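Local atomic coordinates of xylose isomerase-like TIM barrel domain-containing protein (Sinorhizobium meliloti, PDB entry 3JU2), a protein that is of unknown function but binds a zinc ion within a xylose isomerase-like TIM barrel, which is consistent with a metal-dependent enzyme. Residues A98-L103 / P139-P144; T218-M223 / E247-S252. One frame throughout, in Å; residues are numbered along the deposited sequence.

In the fold
Both contacts belong to one closed parallel barrel of eight strands, with their centres about 19 Å apart. Contact 1 comes first along the chain and is complete before contact 2 begins. It pairs the fourth and fifth strands, 101-104 and 140-142, which are joined by helix 115-136. Contact 2 packs the end of the eighth strand, 246-248, and the residues after it against the loop that follows the seventh, 201-206. They meet at the zinc ion, where Glu143 OE2 of contact 1 lies 3.9 Å from Glu249 OE1 of contact 2. Asp178 and His205 complete the site at the C-terminal strand ends, the usual place of TIM-barrel active sites, though none is established here.

Contact 1 of 2, residues A98-L103 / P139-P144. With ZN (zinc ion), chain D.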
loop_
_atom_site.group_PDB
_atom_site.type_symbol
_atom_site.label_atom_id
_atom_site.label_comp_id
_atom_site.label_asym_id
_atom_site.label_seq_id
_atom_site.Cartn_x
_atom_site.Cartn_y
_atom_site.Cartn_z
ATOM N N ALA A 98 21.124 21.132 -5.914
ATOM C CA ALA A 98 20.519 19.814 -5.720
ATOM C C ALA A 98 20.324 19.072 -7.050
ATOM O O ALA A 98 19.962 19.680 -8.060
ATOM C CB ALA A 98 19.196 19.939 -4.966
ATOM N N ASP A 99 20.581 17.766 -7.040
ATOM C CA ASP A 99 20.395 16.901 -8.217
ATOM C C ASP A 99 18.939 16.789 -8.695
ATOM O O ASP A 99 18.681 16.468 -9.865
ATOM C CB ASP A 99 20.921 15.493 -7.933
ATOM C CG ASP A 99 22.432 15.451 -7.680
ATOM O OD1 ASP A 99 23.103 16.507 -7.729
ATOM O OD2 ASP A 99 22.937 14.338 -7.423
ATOM N N CYS A 100 17.997 17.010 -7.775
ATOM C CA CYS A 100 16.564 17.046 -8.085
ATOM C C CYS A 100 15.800 17.683 -6.926
ATOM O O CYS A 100 16.300 17.734 -5.797
ATOM C CB CYS A 100 16.004 15.631 -8.349
ATOM S SG CYS A 100 16.096 14.529 -6.917
ATOM N N LEU A 101 14.618 18.208 -7.230
ATOM C CA LEU A 101 13.630 18.540 -6.210
ATOM C C LEU A 101 12.652 17.375 -6.102
ATOM O O LEU A 101 11.954 17.048 -7.079
ATOM C CB LEU A 101 12.869 19.826 -6.549
ATOM C CG LEU A 101 11.728 20.209 -5.598
ATOM C CD1 LEU A 101 12.261 20.656 -4.213
ATOM C CD2 LEU A 101 10.878 21.285 -6.228
ATOM N N VAL A 102 12.605 16.754 -4.920
ATOM C CA VAL A 102 11.686 15.643 -4.659
ATOM C C VAL A 102 10.246 16.166 -4.540
ATOM O O VAL A 102 9.997 17.130 -3.828
ATOM C CB VAL A 102 12.103 14.843 -3.367
ATOM C CG1 VAL A 102 11.061 13.763 -2.988
ATOM C CG2 VAL A 102 13.476 14.212 -3.544
ATOM N N LEU A 103 9.307 15.533 -5.233
ATOM C CA LEU A 103 7.894 15.920 -5.157
ATOM C C LEU A 103 7.051 14.850 -4.466
ATOM O O LEU A 103 7.026 13.687 -4.891
ATOM C CB LEU A 103 7.317 16.187 -6.547
ATOM C CG LEU A 103 7.959 17.259 -7.434
ATOM C CD1 LEU A 103 7.180 17.345 -8.733
ATOM C CD2 LEU A 103 8.029 18.622 -6.764
ATOM N N PRO A 139 15.811 19.254 -12.134
ATOM C CA PRO A 139 14.974 18.098 -12.444
ATOM C C PRO A 139 13.943 17.887 -11.329
ATOM O O PRO A 139 14.253 18.090 -10.161
ATOM C CB PRO A 139 15.971 16.944 -12.457
ATOM C CG PRO A 139 17.303 17.592 -12.723
ATOM C CD PRO A 139 17.227 18.881 -11.986
ATOM N N LEU A 140 12.722 17.534 -11.706
ATOM C CA LEU A 140 11.657 17.300 -10.743
ATOM C C LEU A 140 11.532 15.809 -10.543
ATOM O O LEU A 140 11.264 15.094 -11.494
ATOM C CB LEU A 140 10.337 17.875 -11.259
ATOM C CG LEU A 140 10.213 19.398 -11.352
ATOM C CD1 LEU A 140 8.814 19.785 -11.831
ATOM C CD2 LEU A 140 10.564 20.125 -10.038
ATOM N N ALA A 141 11.744 15.330 -9.317
ATOM C CA ALA A 141 11.642 13.905 -9.034
ATOM C C ALA A 141 10.323 13.593 -8.336
ATOM O O ALA A 141 10.123 13.949 -7.165
ATOM C CB ALA A 141 12.848 13.401 -8.207
ATOM N N ILE A 142 9.409 12.973 -9.075
ATOM C CA ILE A 142 8.174 12.465 -8.484
ATOM C C ILE A 142 8.547 11.279 -7.611
ATOM O O ILE A 142 9.128 10.303 -8.086
ATOM C CB ILE A 142 7.160 12.007 -9.563
ATOM C CG1 ILE A 142 6.775 13.196 -10.465
ATOM C CG2 ILE A 142 5.917 11.350 -8.916
ATOM C CD1 ILE A 142 5.944 12.778 -11.657
ATOM N N GLU A 143 8.215 11.352 -6.329
ATOM C CA GLU A 143 8.480 10.216 -5.466
ATOM C C GLU A 143 7.163 9.491 -5.235
ATOM O O GLU A 143 6.311 10.003 -4.486
ATOM C CB GLU A 143 9.111 10.664 -4.140
ATOM C CG GLU A 143 9.261 9.525 -3.154
ATOM C CD GLU A 143 9.995 9.933 -1.883
ATOM O OE1 GLU A 143 9.954 11.116 -1.483
ATOM O OE2 GLU A 143 10.589 9.045 -1.265
ATOM N N PRO A 144 6.970 8.325 -5.897
ATOM C CA PRO A 144 5.764 7.597 -5.572
ATOM C C PRO A 144 5.799 7.174 -4.097
ATOM O O PRO A 144 6.847 6.738 -3.604
ATOM C CB PRO A 144 5.829 6.369 -6.479
ATOM C CG PRO A 144 7.245 6.227 -6.883
ATOM C CD PRO A 144 7.793 7.609 -6.906
HETATM ZN ZN ZN D . 12.138 8.686 0.054
HETATM O O HOH W 1 4.463 11.902 -4.872
#
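Leu101 and Leu103 lie in parallel register with Leu140 and Ile142, but their four backbone hydrogen bonds, alternating in direction, go to the flanking residues Pro139, Ala141 and Glu143. Leu101 N donates to Pro139 O (3.0 Å), almost along the C=O axis, and Leu101 O receives Ala141 N. Leu103 repeats the pattern: its N donates to Ala141 O and its O accepts Glu143 N at 3.0 Å, in the carbonyl plane. A water donating to Leu103 O and Glu143 O links the two segments at this end. At the other end Pro139, which has no N-H to offer, lays its ring against Asp99 O, with CG 3.4 Å from that oxygen.

The apolar contacts divide between two faces. On one, Leu101 and Leu140 run side by side and meet through their CD2 methyls (4.0 Å), while Leu103 CD1 reaches obliquely to Leu140 CB. On the other face, that of Val102 and Ala141, compact side chains leave room for the metal-binding glutamate; just before the strand Cys100 SG lies 3.7 Å from Ala141 CB.

The metal-binding side chain follows just after, at Glu143. With CG anti to the backbone N (chi1 174°) and its chain extended, Glu143 carries its carboxylate to the zinc ion, which OE2 binds at 2.1 Å. OE1, 3.6 Å from the metal, instead lies against Val102 CG1 at 3.2 Å; this close methyl probably helps limit rotation of the carboxylate.

The pair forms a classic beta-alpha-beta unit with helix 115-136, whose Ile126 touches Leu103 and Ile142. Helix 76-96 covers Leu101 and Leu140, and helix 159-169 packs on Ile142. Strand 173-178 continues the barrel beyond Ala141, while Val102 bonds through its backbone to Leu65 and Gly68 on the other flank.

Contact 2 of 2, residues T218-M223 / E247-S252; sequences TDRGMM and EVEIFS. With ZN (zinc ion), chain D.
Met222 and Met223 send their ends to Ile250 and Val248, the unbranched, flexible methionine chains following the branched ones. Met222 CE meets Ile250 CD1 at 3.7 Å; Met223, folded back by its second and third torsions, curls its SD and CE over both methyls of Val248, with CE 3.7 Å from CG2. Gly221 O abuts Ile250 CG1.

Outward from this apolar centre, Arg220 and Phe251 run alongside each other in the same direction. The guanidinium sits over the ring face in a cation-pi contact, CZ 4.3 Å from the centroid and the planes 42° apart. Arg220 N donates to Phe251 O (2.9 Å). Arginine's several N-H groups can serve both a carbonyl and carboxylates: running extended from CG to NE, it brings NH1 to Glu249 O at 3.0 Å, from above the carbonyl plane, and to Glu249 OE1 in a weak 3.3 Å hydrogen bond within a salt bridge. OE1 also binds the zinc ion at 2.1 Å, and NH1 bonds Asp178, another zinc ligand, so Arg220 is a second-shell residue probably steadying two ligands. NH2 bonds a glycerol, probably from the crystallisation liquor. A leucine in its place would probably leave Glu249 O without this donor, take the second-shell bonds from Glu249 OE1 and Asp178, and remove the cation from the Phe251 face.

At the far edge a water links Asp219 OD1, Arg220 O and Ser252 OG; Asp219 OD2 forms a salt bridge with Lys214, and Ser252 OG bonds Trp256 N.

Val248 packs between strands 8-11 and 201-206, which flank strand 246-248 in the barrel, while helix 261-276 covers Met222, Met223 and Val248 from outside.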
loop_
_atom_site.group_PDB
_atom_site.type_symbol
_atom_site.label_atom_id
_atom_site.label_comp_id
_atom_site.label_asym_id
_atom_site.label_seq_id
_atom_site.Cartn_x
_atom_site.Cartn_y
_atom_site.Cartn_z
ATOM N N THR A 218 6.424 6.569 11.057
ATOM C CA THR A 218 7.715 6.759 11.714
ATOM C C THR A 218 8.332 5.470 12.274
ATOM O O THR A 218 8.968 5.490 13.332
ATOM C CB THR A 218 7.588 7.793 12.859
ATOM O OG1 THR A 218 6.613 7.320 13.800
ATOM C CG2 THR A 218 7.197 9.187 12.318
ATOM N N ASP A 219 8.170 4.355 11.565
ATOM C CA ASP A 219 8.825 3.102 11.956
ATOM C C ASP A 219 9.519 2.443 10.754
ATOM O O ASP A 219 9.467 1.221 10.573
ATOM C CB ASP A 219 7.828 2.134 12.622
ATOM C CG ASP A 219 8.527 0.969 13.340
ATOM O OD1 ASP A 219 9.657 1.181 13.838
ATOM O OD2 ASP A 219 7.963 -0.157 13.372
ATOM N N ARG A 220 10.133 3.274 9.919
ATOM C CA ARG A 220 11.064 2.804 8.907
ATOM C C ARG A 220 12.242 2.102 9.580
ATOM O O ARG A 220 12.678 2.498 10.674
ATOM C CB ARG A 220 11.564 3.967 8.059
ATOM C CG ARG A 220 10.473 4.618 7.226
ATOM C CD ARG A 220 11.162 5.408 6.148
ATOM N NE ARG A 220 10.240 6.180 5.341
ATOM C CZ ARG A 220 10.560 6.732 4.177
ATOM N NH1 ARG A 220 11.796 6.599 3.684
ATOM N NH2 ARG A 220 9.645 7.424 3.503
ATOM N N GLY A 221 12.724 1.036 8.950
ATOM C CA GLY A 221 13.910 0.334 9.437
ATOM C C GLY A 221 15.239 0.824 8.902
ATOM O O GLY A 221 15.322 1.450 7.827
ATOM N N MET A 222 16.289 0.535 9.668
ATOM C CA MET A 222 17.650 0.609 9.171
ATOM C C MET A 222 17.838 -0.545 8.190
ATOM O O MET A 222 17.317 -1.629 8.401
ATOM C CB MET A 222 18.651 0.472 10.338
ATOM C CG MET A 222 20.157 0.572 9.945
ATOM S SD MET A 222 20.861 2.008 9.242
ATOM C CE MET A 222 20.744 3.143 10.655
ATOM N N MET A 223 18.579 -0.282 7.129
ATOM C CA MET A 223 18.917 -1.293 6.117
ATOM C C MET A 223 19.419 -2.580 6.757
ATOM O O MET A 223 20.340 -2.553 7.577
ATOM C CB MET A 223 19.946 -0.712 5.142
ATOM C CG MET A 223 19.488 0.535 4.372
ATOM S SD MET A 223 19.628 2.176 5.138
ATOM C CE MET A 223 21.403 2.168 5.571
ATOM N N GLU A 247 20.582 7.029 -1.025
ATOM C CA GLU A 247 20.246 8.027 -0.018
ATOM C C GLU A 247 19.443 7.424 1.140
ATOM O O GLU A 247 18.282 7.031 0.987
ATOM C CB GLU A 247 19.527 9.196 -0.679
ATOM C CG GLU A 247 18.972 10.286 0.252
ATOM C CD GLU A 247 17.970 11.206 -0.454
ATOM O OE1 GLU A 247 18.310 11.761 -1.536
ATOM O OE2 GLU A 247 16.839 11.384 0.076
ATOM N N VAL A 248 20.083 7.341 2.304
ATOM C CA VAL A 248 19.427 6.863 3.518
ATOM C C VAL A 248 18.349 7.812 4.069
ATOM O O VAL A 248 18.649 8.918 4.556
ATOM C CB VAL A 248 20.440 6.547 4.633
ATOM C CG1 VAL A 248 19.724 5.940 5.838
ATOM C CG2 VAL A 248 21.472 5.567 4.145
ATOM N N GLU A 249 17.105 7.339 4.035
ATOM C CA GLU A 249 15.956 8.066 4.597
ATOM C C GLU A 249 15.149 7.191 5.568
ATOM O O GLU A 249 14.357 6.310 5.166
ATOM C CB GLU A 249 15.068 8.620 3.476
ATOM C CG GLU A 249 13.946 9.548 3.977
ATOM C CD GLU A 249 13.073 10.043 2.851
ATOM O OE1 GLU A 249 12.797 9.234 1.949
ATOM O OE2 GLU A 249 12.674 11.228 2.853
ATOM N N ILE A 250 15.375 7.416 6.860
ATOM C CA ILE A 250 14.770 6.609 7.910
ATOM C C ILE A 250 13.945 7.535 8.817
ATOM O O ILE A 250 14.480 8.516 9.313
ATOM C CB ILE A 250 15.858 5.896 8.768
ATOM C CG1 ILE A 250 16.618 4.853 7.923
ATOM C CG2 ILE A 250 15.219 5.204 9.970
ATOM C CD1 ILE A 250 17.865 4.342 8.592
ATOM N N PHE A 251 12.650 7.255 8.983
ATOM C CA PHE A 251 11.864 7.942 10.024
ATOM C C PHE A 251 11.645 6.899 11.087
ATOM O O PHE A 251 10.943 5.892 10.846
ATOM C CB PHE A 251 10.500 8.457 9.530
ATOM C CG PHE A 251 10.543 9.241 8.231
ATOM C CD1 PHE A 251 11.607 10.078 7.911
ATOM C CD2 PHE A 251 9.464 9.185 7.360
ATOM C CE1 PHE A 251 11.623 10.802 6.702
ATOM C CE2 PHE A 251 9.468 9.909 6.156
ATOM C CZ PHE A 251 10.552 10.722 5.835
ATOM N N SER A 252 12.286 7.086 12.241
ATOM C CA SER A 252 12.225 6.079 13.312
ATOM C C SER A 252 12.036 6.749 14.693
ATOM O O SER A 252 13.013 7.004 15.404
ATOM C CB SER A 252 13.489 5.226 13.305
ATOM O OG SER A 252 13.478 4.267 14.358
HETATM ZN ZN ZN D . 12.138 8.686 0.054
HETATM O O HOH W 2 12.222 2.146 13.329
HETATM O O HOH W 3 9.805 9.488 1.406
#